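Side-chain contacts in carboxyl esterase NP (PDB 4CCW), which catalyses the hydrolysis of carboxylic esters, naproxen esters among them, to an alcohol and a carboxylate: residues E266-A271 against P280-E285; S79-Y84 against K122-G127; S66-Y71 against V197-A202. All blocks are in the same frame, centred on the assembly; numbering follows the deposited sequence.

Contact 1 of 3, residues E266-A271 against P280-E285; sequences EVIKNA and PAYVNE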
ATOM      1  N   GLU A 266       0.644 -17.483   3.228  1.00 25.04           N
ATOM      2  CA  GLU A 266       1.517 -18.265   2.348  1.00 26.43           C
ATOM      3  C   GLU A 266       2.676 -17.451   1.813  1.00 25.33           C
ATOM      4  O   GLU A 266       2.582 -16.225   1.667  1.00 24.31           O
ATOM      5  CB  GLU A 266       0.736 -18.919   1.191  1.00 28.85           C
ATOM      6  CG  GLU A 266       0.158 -17.934   0.192  1.00 29.90           C
ATOM      7  CD  GLU A 266      -0.604 -18.619  -0.926  1.00 33.27           C
ATOM      8  OE1 GLU A 266      -1.684 -19.195  -0.650  1.00 34.48           O
ATOM      9  OE2 GLU A 266      -0.109 -18.602  -2.075  1.00 35.15           O
ATOM     10  N   VAL A 267       3.773 -18.160   1.548  1.00 25.76           N
ATOM     11  CA  VAL A 267       4.945 -17.593   0.898  1.00 25.83           C
ATOM     12  C   VAL A 267       4.896 -18.046  -0.550  1.00 27.29           C
ATOM     13  O   VAL A 267       4.921 -19.243  -0.835  1.00 28.47           O
ATOM     14  CB  VAL A 267       6.259 -18.057   1.548  1.00 25.91           C
ATOM     15  CG1 VAL A 267       7.458 -17.557   0.740  1.00 26.70           C
ATOM     16  CG2 VAL A 267       6.353 -17.551   2.978  1.00 24.81           C
ATOM     17  N   ILE A 268       4.818 -17.074  -1.447  1.00 27.39           N
ATOM     18  CA  ILE A 268       4.615 -17.300  -2.874  1.00 29.43           C
ATOM     19  C   ILE A 268       5.930 -17.507  -3.615  1.00 30.59           C
ATOM     20  O   ILE A 268       6.923 -16.853  -3.324  1.00 28.99           O
ATOM     21  CB  ILE A 268       3.840 -16.121  -3.489  1.00 29.81           C
ATOM     22  CG1 ILE A 268       2.395 -16.163  -3.003  1.00 29.17           C
ATOM     23  CG2 ILE A 268       3.903 -16.141  -5.016  1.00 31.82           C
ATOM     24  CD1 ILE A 268       1.651 -14.867  -3.208  1.00 30.13           C
ATOM     25  N   LYS A 269       5.916 -18.412  -4.589  1.00 32.11           N
ATOM     26  CA  LYS A 269       7.115 -18.710  -5.374  1.00 34.50           C
ATOM     27  C   LYS A 269       7.416 -17.611  -6.387  1.00 34.19           C
ATOM     28  O   LYS A 269       6.503 -16.933  -6.874  1.00 34.24           O
ATOM     29  CB  LYS A 269       6.981 -20.070  -6.082  1.00 37.97           C
ATOM     30  CG  LYS A 269       6.925 -21.269  -5.140  1.00 39.79           C
ATOM     31  CD  LYS A 269       7.937 -21.170  -4.006  1.00 40.06           C
ATOM     32  CE  LYS A 269       8.176 -22.517  -3.332  1.00 42.83           C
ATOM     33  NZ  LYS A 269       7.017 -23.018  -2.529  1.00 44.67           N
ATOM     34  N   ASN A 270       8.700 -17.421  -6.673  1.00 34.49           N
ATOM     35  CA  ASN A 270       9.136 -16.570  -7.782  1.00 35.13           C
ATOM     36  C   ASN A 270       8.639 -15.135  -7.653  1.00 32.60           C
ATOM     37  O   ASN A 270       8.305 -14.484  -8.649  1.00 33.27           O
ATOM     38  CB  ASN A 270       8.694 -17.174  -9.132  1.00 37.17           C
ATOM     39  CG  ASN A 270       9.235 -18.575  -9.362  1.00 40.36           C
ATOM     40  OD1 ASN A 270       8.488 -19.499  -9.743  1.00 41.84           O
ATOM     41  ND2 ASN A 270      10.544 -18.744  -9.159  1.00 41.15           N
ATOM     42  N   ALA A 271       8.578 -14.648  -6.412  1.00 30.84           N
ATOM     43  CA  ALA A 271       8.177 -13.276  -6.144  1.00 29.03           C
ATOM     44  C   ALA A 271       8.856 -12.808  -4.867  1.00 27.54           C
ATOM     45  O   ALA A 271       9.227 -13.604  -4.019  1.00 27.17           O
ATOM     46  CB  ALA A 271       6.659 -13.173  -5.998  1.00 28.29           C
ATOM     47  N   PRO A 280       1.318 -11.139 -11.043  1.00 33.07           N
ATOM     48  CA  PRO A 280      -0.076 -10.668 -11.047  1.00 33.28           C
ATOM     49  C   PRO A 280      -1.105 -11.759 -11.352  1.00 34.46           C
ATOM     50  O   PRO A 280      -2.159 -11.770 -10.730  1.00 33.93           O
ATOM     51  CB  PRO A 280      -0.093  -9.596 -12.148  1.00 34.61           C
ATOM     52  CG  PRO A 280       1.052  -9.949 -13.033  1.00 35.67           C
ATOM     53  CD  PRO A 280       2.107 -10.486 -12.107  1.00 33.92           C
ATOM     54  N   ALA A 281      -0.817 -12.670 -12.283  1.00 35.94           N
ATOM     55  CA  ALA A 281      -1.786 -13.731 -12.597  1.00 37.21           C
ATOM     56  C   ALA A 281      -2.130 -14.576 -11.365  1.00 36.34           C
ATOM     57  O   ALA A 281      -3.305 -14.866 -11.114  1.00 37.06           O
ATOM     58  CB  ALA A 281      -1.300 -14.611 -13.746  1.00 39.21           C
ATOM     59  N   TYR A 282      -1.112 -14.966 -10.598  1.00 34.76           N
ATOM     60  CA  TYR A 282      -1.348 -15.773  -9.405  1.00 33.53           C
ATOM     61  C   TYR A 282      -1.993 -14.941  -8.316  1.00 31.41           C
ATOM     62  O   TYR A 282      -2.969 -15.360  -7.705  1.00 31.46           O
ATOM     63  CB  TYR A 282      -0.060 -16.401  -8.850  1.00 33.48           C
ATOM     64  CG  TYR A 282      -0.347 -17.232  -7.615  1.00 33.64           C
ATOM     65  CD1 TYR A 282      -0.976 -18.471  -7.726  1.00 35.64           C
ATOM     66  CD2 TYR A 282      -0.042 -16.755  -6.335  1.00 32.45           C
ATOM     67  CE1 TYR A 282      -1.275 -19.229  -6.605  1.00 36.16           C
ATOM     68  CE2 TYR A 282      -0.339 -17.505  -5.205  1.00 32.38           C
ATOM     69  CZ  TYR A 282      -0.947 -18.735  -5.344  1.00 34.34           C
ATOM     70  OH  TYR A 282      -1.246 -19.476  -4.226  1.00 35.19           O
ATOM     71  N   VAL A 283      -1.418 -13.767  -8.063  1.00 30.04           N
ATOM     72  CA  VAL A 283      -1.873 -12.916  -6.958  1.00 28.45           C
ATOM     73  C   VAL A 283      -3.313 -12.438  -7.164  1.00 29.33           C
ATOM     74  O   VAL A 283      -4.130 -12.458  -6.222  1.00 29.36           O
ATOM     75  CB  VAL A 283      -0.901 -11.747  -6.731  1.00 27.46           C
ATOM     76  CG1 VAL A 283      -1.470 -10.761  -5.720  1.00 26.56           C
ATOM     77  CG2 VAL A 283       0.440 -12.288  -6.242  1.00 26.85           C
ATOM     78  N   ASN A 284      -3.628 -12.037  -8.396  1.00 30.42           N
ATOM     79  CA  ASN A 284      -4.986 -11.630  -8.745  1.00 31.96           C
ATOM     80  C   ASN A 284      -6.027 -12.686  -8.376  1.00 32.66           C
ATOM     81  O   ASN A 284      -6.976 -12.375  -7.677  1.00 32.65           O
ATOM     82  CB  ASN A 284      -5.112 -11.311 -10.241  1.00 33.26           C
ATOM     83  CG  ASN A 284      -4.390 -10.034 -10.630  1.00 32.98           C
ATOM     84  OD1 ASN A 284      -3.854  -9.329  -9.780  1.00 31.29           O
ATOM     85  ND2 ASN A 284      -4.377  -9.734 -11.928  1.00 34.10           N
ATOM     86  N   GLU A 285      -5.832 -13.921  -8.851  1.00 34.23           N
ATOM     87  CA  GLU A 285      -6.771 -15.031  -8.593  1.00 35.61           C
ATOM     88  C   GLU A 285      -6.820 -15.408  -7.116  1.00 34.69           C
ATOM     89  O   GLU A 285      -7.898 -15.693  -6.572  1.00 34.86           O
ATOM     90  CB  GLU A 285      -6.403 -16.273  -9.424  1.00 37.66           C
ATOM     91  CG  GLU A 285      -7.373 -17.448  -9.284  1.00 40.07           C
ATOM     92  CD  GLU A 285      -7.173 -18.300  -8.026  1.00 39.88           C
ATOM     93  OE1 GLU A 285      -6.058 -18.335  -7.470  1.00 39.82           O
ATOM     94  OE2 GLU A 285      -8.146 -18.967  -7.598  1.00 42.91           O
TER
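Tyr282 OH donates a hydrogen bond to Glu266 OE2 over 2.6 Å, a short bond that the acceptor takes with its syn lone pair, on the side of the other carboxylate oxygen. OE2 stands at the edge of the phenol ring, near its plane, while carboxylate and ring are turned 36° against each other. The two side chains run in from opposite directions, so they meet through their polar ends. Further back along the ring, Ile268 makes the apolar part of the contact: CE2 of Tyr282 lies 3.8 Å from Ile268 CG1, and Ile268 CD1 sits at the same ring edge, 4.0 Å from Tyr282 CD2. From there Ile268 CD1 reaches on to Val283 CG2 at 4.2 Å, a looser apolar touch that extends the contact to the next residue of the helix.

Tyr282 CG is anti to the backbone N (chi1 -180°), which carries the ring across to the strand. The other oxygen of Glu266, OE1, forms a salt bridge with Arg286 NE, so the carboxylate is held through both oxygens by one helix; the nearby positive charge probably favours its ionised form. Glu266 and Ile268 pair by backbone bonds with strand 236-241 and both touch Leu239, whereas Val283 also meets Leu275 of helix 275-278. Helix 280-291 thus packs beside strand 263-268, the short segments roughly antiparallel (157°), axes 11.6 Å apart.

Contact 2 of 3, residues S79-Y84 against K122-G127; sequences SKYRTY and KSHMIG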
ATOM      1  N   SER A  79     -13.317  -6.066 -12.123  1.00 39.50           N
ATOM      2  CA  SER A  79     -14.429  -6.754 -12.782  1.00 40.94           C
ATOM      3  C   SER A  79     -15.535  -7.130 -11.798  1.00 41.26           C
ATOM      4  O   SER A  79     -16.706  -7.175 -12.170  1.00 42.60           O
ATOM      5  CB  SER A  79     -13.947  -7.986 -13.562  1.00 41.80           C
ATOM      6  OG  SER A  79     -13.493  -9.014 -12.700  1.00 41.83           O
ATOM      7  N   LYS A  80     -15.167  -7.375 -10.543  1.00 40.22           N
ATOM      8  CA  LYS A  80     -16.120  -7.859  -9.544  1.00 40.80           C
ATOM      9  C   LYS A  80     -16.436  -6.850  -8.436  1.00 39.19           C
ATOM     10  O   LYS A  80     -17.489  -6.931  -7.801  1.00 39.73           O
ATOM     11  CB  LYS A  80     -15.623  -9.174  -8.930  1.00 42.35           C
ATOM     12  CG  LYS A  80     -15.511 -10.329  -9.919  1.00 45.52           C
ATOM     13  CD  LYS A  80     -14.947 -11.589  -9.267  1.00 46.85           C
ATOM     14  CE  LYS A  80     -15.880 -12.132  -8.193  1.00 48.32           C
ATOM     15  NZ  LYS A  80     -15.097 -12.780  -7.105  1.00 48.98           N
ATOM     16  N   TYR A  81     -15.540  -5.892  -8.226  1.00 36.86           N
ATOM     17  CA  TYR A  81     -15.655  -4.968  -7.098  1.00 35.34           C
ATOM     18  C   TYR A  81     -15.628  -3.524  -7.532  1.00 34.61           C
ATOM     19  O   TYR A  81     -14.957  -3.168  -8.505  1.00 33.73           O
ATOM     20  CB  TYR A  81     -14.514  -5.199  -6.081  1.00 34.19           C
ATOM     21  CG  TYR A  81     -14.555  -6.573  -5.470  1.00 35.62           C
ATOM     22  CD1 TYR A  81     -15.363  -6.846  -4.367  1.00 36.06           C
ATOM     23  CD2 TYR A  81     -13.806  -7.613  -6.015  1.00 36.00           C
ATOM     24  CE1 TYR A  81     -15.422  -8.118  -3.823  1.00 37.34           C
ATOM     25  CE2 TYR A  81     -13.858  -8.886  -5.475  1.00 36.66           C
ATOM     26  CZ  TYR A  81     -14.668  -9.131  -4.384  1.00 37.37           C
ATOM     27  OH  TYR A  81     -14.720 -10.400  -3.853  1.00 38.74           O
ATOM     28  N   ARG A  82     -16.348  -2.689  -6.787  1.00 33.76           N
ATOM     29  CA  ARG A  82     -16.178  -1.262  -6.899  1.00 33.37           C
ATOM     30  C   ARG A  82     -14.889  -0.936  -6.167  1.00 32.61           C
ATOM     31  O   ARG A  82     -14.849  -0.914  -4.933  1.00 32.19           O
ATOM     32  CB  ARG A  82     -17.367  -0.529  -6.282  1.00 34.24           C
ATOM     33  CG  ARG A  82     -17.266   0.990  -6.323  1.00 34.42           C
ATOM     34  CD  ARG A  82     -17.205   1.518  -7.750  1.00 35.09           C
ATOM     35  NE  ARG A  82     -17.286   2.985  -7.819  1.00 35.89           N
ATOM     36  CZ  ARG A  82     -17.096   3.691  -8.930  1.00 36.77           C
ATOM     37  NH1 ARG A  82     -16.816   3.070 -10.070  1.00 36.82           N
ATOM     38  NH2 ARG A  82     -17.198   5.023  -8.911  1.00 37.18           N
ATOM     39  N   THR A  83     -13.824  -0.710  -6.931  1.00 32.05           N
ATOM     40  CA  THR A  83     -12.486  -0.677  -6.370  1.00 30.76           C
ATOM     41  C   THR A  83     -11.944   0.745  -6.268  1.00 30.41           C
ATOM     42  O   THR A  83     -11.859   1.456  -7.278  1.00 31.15           O
ATOM     43  CB  THR A  83     -11.513  -1.495  -7.234  1.00 31.47           C
ATOM     44  OG1 THR A  83     -11.415  -0.893  -8.528  1.00 34.09           O
ATOM     45  CG2 THR A  83     -12.022  -2.882  -7.412  1.00 30.20           C
ATOM     46  N   TYR A  84     -11.582   1.139  -5.048  1.00 29.11           N
ATOM     47  CA  TYR A  84     -11.049   2.470  -4.778  1.00 29.02           C
ATOM     48  C   TYR A  84      -9.574   2.364  -4.415  1.00 28.12           C
ATOM     49  O   TYR A  84      -9.227   1.810  -3.363  1.00 28.07           O
ATOM     50  CB  TYR A  84     -11.801   3.153  -3.630  1.00 28.85           C
ATOM     51  CG  TYR A  84     -13.290   3.311  -3.848  1.00 30.74           C
ATOM     52  CD1 TYR A  84     -13.795   4.341  -4.638  1.00 31.71           C
ATOM     53  CD2 TYR A  84     -14.193   2.430  -3.253  1.00 31.31           C
ATOM     54  CE1 TYR A  84     -15.163   4.484  -4.829  1.00 33.54           C
ATOM     55  CE2 TYR A  84     -15.565   2.557  -3.450  1.00 32.51           C
ATOM     56  CZ  TYR A  84     -16.042   3.589  -4.228  1.00 33.71           C
ATOM     57  OH  TYR A  84     -17.402   3.723  -4.415  1.00 35.39           O
ATOM     58  N   LYS A 122     -19.099  -1.683   5.230  1.00 38.03           N
ATOM     59  CA  LYS A 122     -17.937  -2.581   5.307  1.00 37.02           C
ATOM     60  C   LYS A 122     -17.287  -2.725   3.929  1.00 35.75           C
ATOM     61  O   LYS A 122     -17.962  -2.624   2.902  1.00 36.48           O
ATOM     62  CB  LYS A 122     -18.327  -3.956   5.850  1.00 38.98           C
ATOM     63  CG  LYS A 122     -19.077  -3.943   7.171  1.00 41.25           C
ATOM     64  CD  LYS A 122     -19.169  -5.348   7.748  1.00 42.08           C
ATOM     65  CE  LYS A 122     -19.953  -5.351   9.049  1.00 44.03           C
ATOM     66  NZ  LYS A 122     -20.141  -6.728   9.585  1.00 46.09           N
ATOM     67  N   SER A 123     -15.979  -2.944   3.907  1.00 33.87           N
ATOM     68  CA  SER A 123     -15.251  -3.087   2.643  1.00 32.80           C
ATOM     69  C   SER A 123     -14.202  -4.174   2.698  1.00 31.61           C
ATOM     70  O   SER A 123     -13.671  -4.485   3.764  1.00 31.39           O
ATOM     71  CB  SER A 123     -14.570  -1.770   2.261  1.00 32.72           C
ATOM     72  OG  SER A 123     -13.934  -1.883   0.998  1.00 32.14           O
ATOM     73  N   HIS A 124     -13.909  -4.765   1.543  1.00 30.92           N
ATOM     74  CA  HIS A 124     -12.707  -5.573   1.410  1.00 30.34           C
ATOM     75  C   HIS A 124     -11.554  -4.627   1.288  1.00 29.69           C
ATOM     76  O   HIS A 124     -11.720  -3.494   0.828  1.00 28.86           O
ATOM     77  CB  HIS A 124     -12.796  -6.484   0.198  1.00 31.09           C
ATOM     78  CG  HIS A 124     -13.804  -7.606   0.355  1.00 32.76           C
ATOM     79  ND1 HIS A 124     -13.634  -8.616   1.227  1.00 33.10           N
ATOM     80  CD2 HIS A 124     -15.013  -7.850  -0.297  1.00 34.29           C
ATOM     81  CE1 HIS A 124     -14.680  -9.470   1.136  1.00 33.90           C
ATOM     82  NE2 HIS A 124     -15.521  -8.999   0.202  1.00 34.84           N
ATOM     83  N   MET A 125     -10.376  -5.078   1.721  1.00 28.13           N
ATOM     84  CA  MET A 125      -9.179  -4.256   1.655  1.00 27.41           C
ATOM     85  C   MET A 125      -8.013  -5.083   1.165  1.00 26.39           C
ATOM     86  O   MET A 125      -7.899  -6.272   1.493  1.00 26.11           O
ATOM     87  CB  MET A 125      -8.823  -3.666   3.022  1.00 27.08           C
ATOM     88  CG  MET A 125      -9.909  -2.800   3.636  1.00 27.59           C
ATOM     89  SD  MET A 125      -9.416  -2.202   5.264  1.00 27.60           S
ATOM     90  CE  MET A 125      -8.158  -0.997   4.807  1.00 27.04           C
ATOM     91  N   ILE A 126      -7.151  -4.436   0.380  1.00 25.98           N
ATOM     92  CA  ILE A 126      -5.884  -5.010  -0.038  1.00 25.31           C
ATOM     93  C   ILE A 126      -4.850  -3.932   0.193  1.00 24.98           C
ATOM     94  O   ILE A 126      -5.038  -2.783  -0.210  1.00 25.48           O
ATOM     95  CB  ILE A 126      -5.888  -5.413  -1.529  1.00 25.48           C
ATOM     96  CG1 ILE A 126      -6.997  -6.448  -1.798  1.00 26.18           C
ATOM     97  CG2 ILE A 126      -4.522  -5.946  -1.954  1.00 24.88           C
ATOM     98  CD1 ILE A 126      -7.291  -6.674  -3.277  1.00 27.08           C
ATOM     99  N   GLY A 127      -3.754  -4.303   0.844  1.00 24.22           N
ATOM    100  CA  GLY A 127      -2.686  -3.351   1.107  1.00 23.47           C
ATOM    101  C   GLY A 127      -1.354  -4.035   0.962  1.00 23.09           C
ATOM    102  O   GLY A 127      -1.168  -5.154   1.459  1.00 22.93           O
TER
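Tyr81 brings its ring up to the imidazole of His124, and the two overlap through one corner each: Tyr81 CE1 lies 3.6 Å from His124 CD2 and 4.1 Å from His124 NE2. The planes are 80° apart and the ring centroids 5.5 Å apart. Steep as that angle is, each ring's nearest atom approaches the other obliquely, so the geometry supports a van der Waals contact between aromatic carbons and no hydrogen bond across the pair. Both residues place CG anti to the carbonyl carbon and beside the backbone N (chi1 -63° in Tyr81, -70° in His124), which turns the two rings into the gap between their backbones, where the CA atoms are 9.0 Å apart. The contact is small, 72 Å² in all, and rests on this pair alone.

Groups outside the two segments help to position the imidazole. His124 ND1 is hydrogen-bonded to Ser148 OG on the neighbouring strand 146-152, which restricts rotation of the ring, and Phe291 of helix 280-291 stacks on it. Tyr81 in turn touches Leu57 of strand 56-60 and Met288 of helix 280-291. One residue before His124, Ser123 OG bonds to His124 O at 2.7 Å.

Strand 56-60 runs between strands 82-86 and 123-128, parallel to both, so the aromatic pair reaches over it from the residue before strand 82-86 to the early part of strand 123-128. Helix 280-291 packs on the same side of the sheet. This is the parallel part of the mixed central sheet of the alpha/beta hydrolase fold, with a helix packed on it, in which strand 123-128 leads into the GxSxG pattern that begins at Gly127, consistent with a nucleophile elbow.

Contact 3 of 3, residues S66-Y71 against V197-A202; sequences SSTMWY and VKQFQA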
ATOM      1  N   SER A  66       2.687   5.102  -4.864  1.00 27.32           N
ATOM      2  CA  SER A  66       1.336   5.631  -5.172  1.00 27.40           C
ATOM      3  C   SER A  66       0.320   4.573  -5.619  1.00 26.95           C
ATOM      4  O   SER A  66       0.657   3.405  -5.855  1.00 26.23           O
ATOM      5  CB  SER A  66       1.384   6.792  -6.199  1.00 28.42           C
ATOM      6  OG  SER A  66       1.406   6.304  -7.530  1.00 28.47           O
ATOM      7  N   SER A  67      -0.928   5.010  -5.789  1.00 27.17           N
ATOM      8  CA  SER A  67      -2.005   4.148  -6.256  1.00 27.54           C
ATOM      9  C   SER A  67      -1.834   3.657  -7.692  1.00 27.93           C
ATOM     10  O   SER A  67      -2.486   2.696  -8.103  1.00 28.38           O
ATOM     11  CB  SER A  67      -3.336   4.879  -6.132  1.00 28.15           C
ATOM     12  OG  SER A  67      -3.692   5.002  -4.775  1.00 29.03           O
ATOM     13  N   THR A  68      -0.962   4.312  -8.459  1.00 28.81           N
ATOM     14  CA  THR A  68      -0.754   3.924  -9.850  1.00 29.14           C
ATOM     15  C   THR A  68      -0.136   2.527  -9.982  1.00 28.77           C
ATOM     16  O   THR A  68      -0.166   1.958 -11.080  1.00 29.74           O
ATOM     17  CB  THR A  68       0.155   4.917 -10.602  1.00 30.22           C
ATOM     18  OG1 THR A  68       1.456   4.909  -9.994  1.00 30.48           O
ATOM     19  CG2 THR A  68      -0.431   6.322 -10.583  1.00 30.67           C
ATOM     20  N   MET A  69       0.409   1.987  -8.881  1.00 27.47           N
ATOM     21  CA  MET A  69       1.082   0.676  -8.896  1.00 27.98           C
ATOM     22  C   MET A  69       0.145  -0.493  -9.179  1.00 27.47           C
ATOM     23  O   MET A  69       0.607  -1.578  -9.507  1.00 28.05           O
ATOM     24  CB  MET A  69       1.842   0.399  -7.592  1.00 27.22           C
ATOM     25  CG  MET A  69       0.969   0.144  -6.375  1.00 26.82           C
ATOM     26  SD  MET A  69       1.919  -0.589  -5.022  1.00 27.07           S
ATOM     27  CE  MET A  69       1.940  -2.329  -5.449  1.00 26.77           C
ATOM     28  N   TRP A  70      -1.158  -0.269  -9.041  1.00 28.00           N
ATOM     29  CA  TRP A  70      -2.149  -1.354  -9.185  1.00 27.91           C
ATOM     30  C   TRP A  70      -2.517  -1.716 -10.610  1.00 29.69           C
ATOM     31  O   TRP A  70      -3.448  -2.510 -10.833  1.00 29.45           O
ATOM     32  CB  TRP A  70      -3.406  -1.030  -8.384  1.00 27.74           C
ATOM     33  CG  TRP A  70      -3.169  -0.870  -6.902  1.00 26.98           C
ATOM     34  CD1 TRP A  70      -3.342   0.272  -6.131  1.00 26.25           C
ATOM     35  CD2 TRP A  70      -2.717  -1.906  -5.959  1.00 26.10           C
ATOM     36  NE1 TRP A  70      -3.009   0.031  -4.815  1.00 26.21           N
ATOM     37  CE2 TRP A  70      -2.640  -1.262  -4.646  1.00 26.41           C
ATOM     38  CE3 TRP A  70      -2.373  -3.253  -6.074  1.00 26.73           C
ATOM     39  CZ2 TRP A  70      -2.242  -1.958  -3.504  1.00 25.17           C
ATOM     40  CZ3 TRP A  70      -1.969  -3.941  -4.919  1.00 26.05           C
ATOM     41  CH2 TRP A  70      -1.903  -3.301  -3.668  1.00 25.92           C
ATOM     42  N   TYR A  71      -1.779  -1.186 -11.590  1.00 30.64           N
ATOM     43  CA  TYR A  71      -2.114  -1.438 -13.005  1.00 31.74           C
ATOM     44  C   TYR A  71      -2.156  -2.918 -13.440  1.00 31.98           C
ATOM     45  O   TYR A  71      -2.934  -3.248 -14.340  1.00 32.44           O
ATOM     46  CB  TYR A  71      -1.268  -0.582 -13.974  1.00 32.87           C
ATOM     47  CG  TYR A  71       0.205  -0.925 -14.021  1.00 32.85           C
ATOM     48  CD1 TYR A  71       0.679  -1.937 -14.849  1.00 33.67           C
ATOM     49  CD2 TYR A  71       1.130  -0.230 -13.232  1.00 32.57           C
ATOM     50  CE1 TYR A  71       2.027  -2.264 -14.883  1.00 34.33           C
ATOM     51  CE2 TYR A  71       2.480  -0.537 -13.268  1.00 32.90           C
ATOM     52  CZ  TYR A  71       2.924  -1.555 -14.084  1.00 33.85           C
ATOM     53  OH  TYR A  71       4.259  -1.871 -14.119  1.00 34.44           O
ATOM     54  N   VAL A 197       8.324   3.369 -13.473  1.00 32.54           N
ATOM     55  CA  VAL A 197       9.636   3.633 -12.875  1.00 32.67           C
ATOM     56  C   VAL A 197       9.974   5.117 -12.968  1.00 33.26           C
ATOM     57  O   VAL A 197      10.503   5.683 -12.004  1.00 33.53           O
ATOM     58  CB  VAL A 197      10.774   2.780 -13.500  1.00 34.23           C
ATOM     59  CG1 VAL A 197      12.128   3.172 -12.911  1.00 35.89           C
ATOM     60  CG2 VAL A 197      10.529   1.297 -13.271  1.00 34.07           C
ATOM     61  N   LYS A 198       9.696   5.729 -14.124  1.00 33.97           N
ATOM     62  CA  LYS A 198       9.887   7.168 -14.308  1.00 34.94           C
ATOM     63  C   LYS A 198       9.169   7.973 -13.230  1.00 33.38           C
ATOM     64  O   LYS A 198       9.716   8.955 -12.722  1.00 33.54           O
ATOM     65  CB  LYS A 198       9.424   7.628 -15.698  1.00 37.18           C
ATOM     66  CG  LYS A 198      10.470   7.487 -16.793  1.00 40.34           C
ATOM     67  CD  LYS A 198       9.973   8.121 -18.085  1.00 43.43           C
ATOM     68  CE  LYS A 198      11.044   8.124 -19.167  1.00 47.15           C
ATOM     69  NZ  LYS A 198      10.722   9.069 -20.274  1.00 51.32           N
ATOM     70  N   GLN A 199       7.949   7.551 -12.888  1.00 32.08           N
ATOM     71  CA  GLN A 199       7.182   8.182 -11.815  1.00 31.29           C
ATOM     72  C   GLN A 199       7.836   7.986 -10.449  1.00 30.57           C
ATOM     73  O   GLN A 199       7.901   8.911  -9.635  1.00 30.58           O
ATOM     74  CB  GLN A 199       5.732   7.673 -11.796  1.00 31.47           C
ATOM     75  CG  GLN A 199       4.875   8.296 -10.697  1.00 31.57           C
ATOM     76  CD  GLN A 199       3.609   7.515 -10.391  1.00 32.30           C
ATOM     77  OE1 GLN A 199       3.245   6.587 -11.105  1.00 32.94           O
ATOM     78  NE2 GLN A 199       2.927   7.904  -9.331  1.00 32.49           N
ATOM     79  N   PHE A 200       8.302   6.770 -10.192  1.00 29.65           N
ATOM     80  CA  PHE A 200       8.942   6.459  -8.921  1.00 29.73           C
ATOM     81  C   PHE A 200      10.192   7.335  -8.758  1.00 30.16           C
ATOM     82  O   PHE A 200      10.408   7.924  -7.698  1.00 29.93           O
ATOM     83  CB  PHE A 200       9.265   4.961  -8.834  1.00 29.90           C
ATOM     84  CG  PHE A 200      10.069   4.579  -7.626  1.00 30.27           C
ATOM     85  CD1 PHE A 200       9.524   4.673  -6.347  1.00 30.34           C
ATOM     86  CD2 PHE A 200      11.368   4.095  -7.765  1.00 32.06           C
ATOM     87  CE1 PHE A 200      10.263   4.320  -5.230  1.00 31.38           C
ATOM     88  CE2 PHE A 200      12.112   3.738  -6.653  1.00 33.66           C
ATOM     89  CZ  PHE A 200      11.559   3.843  -5.379  1.00 33.53           C
ATOM     90  N   GLN A 201      10.983   7.440  -9.824  1.00 31.40           N
ATOM     91  CA  GLN A 201      12.162   8.297  -9.841  1.00 33.92           C
ATOM     92  C   GLN A 201      11.797   9.759  -9.565  1.00 33.37           C
ATOM     93  O   GLN A 201      12.472  10.432  -8.767  1.00 33.95           O
ATOM     94  CB  GLN A 201      12.894   8.174 -11.187  1.00 37.29           C
ATOM     95  CG  GLN A 201      13.401   6.769 -11.495  1.00 39.91           C
ATOM     96  CD  GLN A 201      14.238   6.693 -12.764  1.00 43.81           C
ATOM     97  OE1 GLN A 201      13.711   6.757 -13.881  1.00 46.01           O
ATOM     98  NE2 GLN A 201      15.544   6.531 -12.599  1.00 47.29           N
ATOM     99  N   ALA A 202      10.737  10.245 -10.220  1.00 32.34           N
ATOM    100  CA  ALA A 202      10.340  11.650 -10.085  1.00 32.77           C
ATOM    101  C   ALA A 202       9.865  11.920  -8.661  1.00 31.45           C
ATOM    102  O   ALA A 202      10.119  12.991  -8.103  1.00 32.31           O
ATOM    103  CB  ALA A 202       9.284  12.039 -11.121  1.00 33.23           C
TER
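Gln199 OE1 accepts the shortest polar bond here, 2.7 Å from Thr68 OG1, and a second hydrogen bond ties the same oxygen to Ser24 OG. The Thr68 hydroxyl approaches off the line of the C=O and slightly out of its plane. At the other corner of the amide, Gln199 NE2 donates to Ser66 OG at 2.8 Å; the N-H...O angle of 137° shows a bent bond, and the serine oxygen lies 26° out of the amide plane. NE2 is also hydrogen-bonded to Tyr17 OH. Both polar atoms of the buried amide are therefore satisfied, each by one partner from 66-71 and one from helix 12-24, and these bonds together fix the rotation of the group.

Gln199 arrives with CG anti to the backbone N (chi1 -180°) and its chain extended, which carries the amide clear of the helix. Thr68 comes from the opposite direction and presents OG1 to the amide oxygen. Ser66 OG is also held within its own segment: it accepts from Thr68 N at 3.2 Å, which closes an ST turn at the start of the 3-10 segment 67-70.

Tyr21 of helix 12-24 touches Ser66, Thr68 and Gln199, making helix 12-24 a third wall of the contact. The loop that follows strand 56-60 is thereby joined to helix 194-205, one of the helices inserted between strands 146-152 and 236-241. An inserted helical region of this kind, the cap, lies over the active site in many alpha/beta hydrolases, so helix 194-205 is probably part of a cap; here Phe65, next to Ser66, lines the pocket of the bound (2-hydroxyethoxy)acetic acid and meets Phe200 edge-to-face.

In the fold
Along the chain, 66-71 of contact 3 comes first; both segments of contact 2 follow before 197-202 completes contact 3, and contact 1 comes last. The centres lie about 18 Å (1 and 2) and 20 Å (1 and 3, 2 and 3) apart. Contacts 2 and 3 touch, where Ile126 CG2 packs 4.1 Å from Trp70 CH2; contact 1 stays about 7 Å from either at the nearest atoms. Contacts 1 and 2 both reach the central sheet, and helix 280-291 supplies one side of contact 1 and packs against Tyr81 and His124 of contact 2. Contact 3 joins a loop to inserted helix 194-205; the three thus sample C-terminal helix, sheet and probable cap.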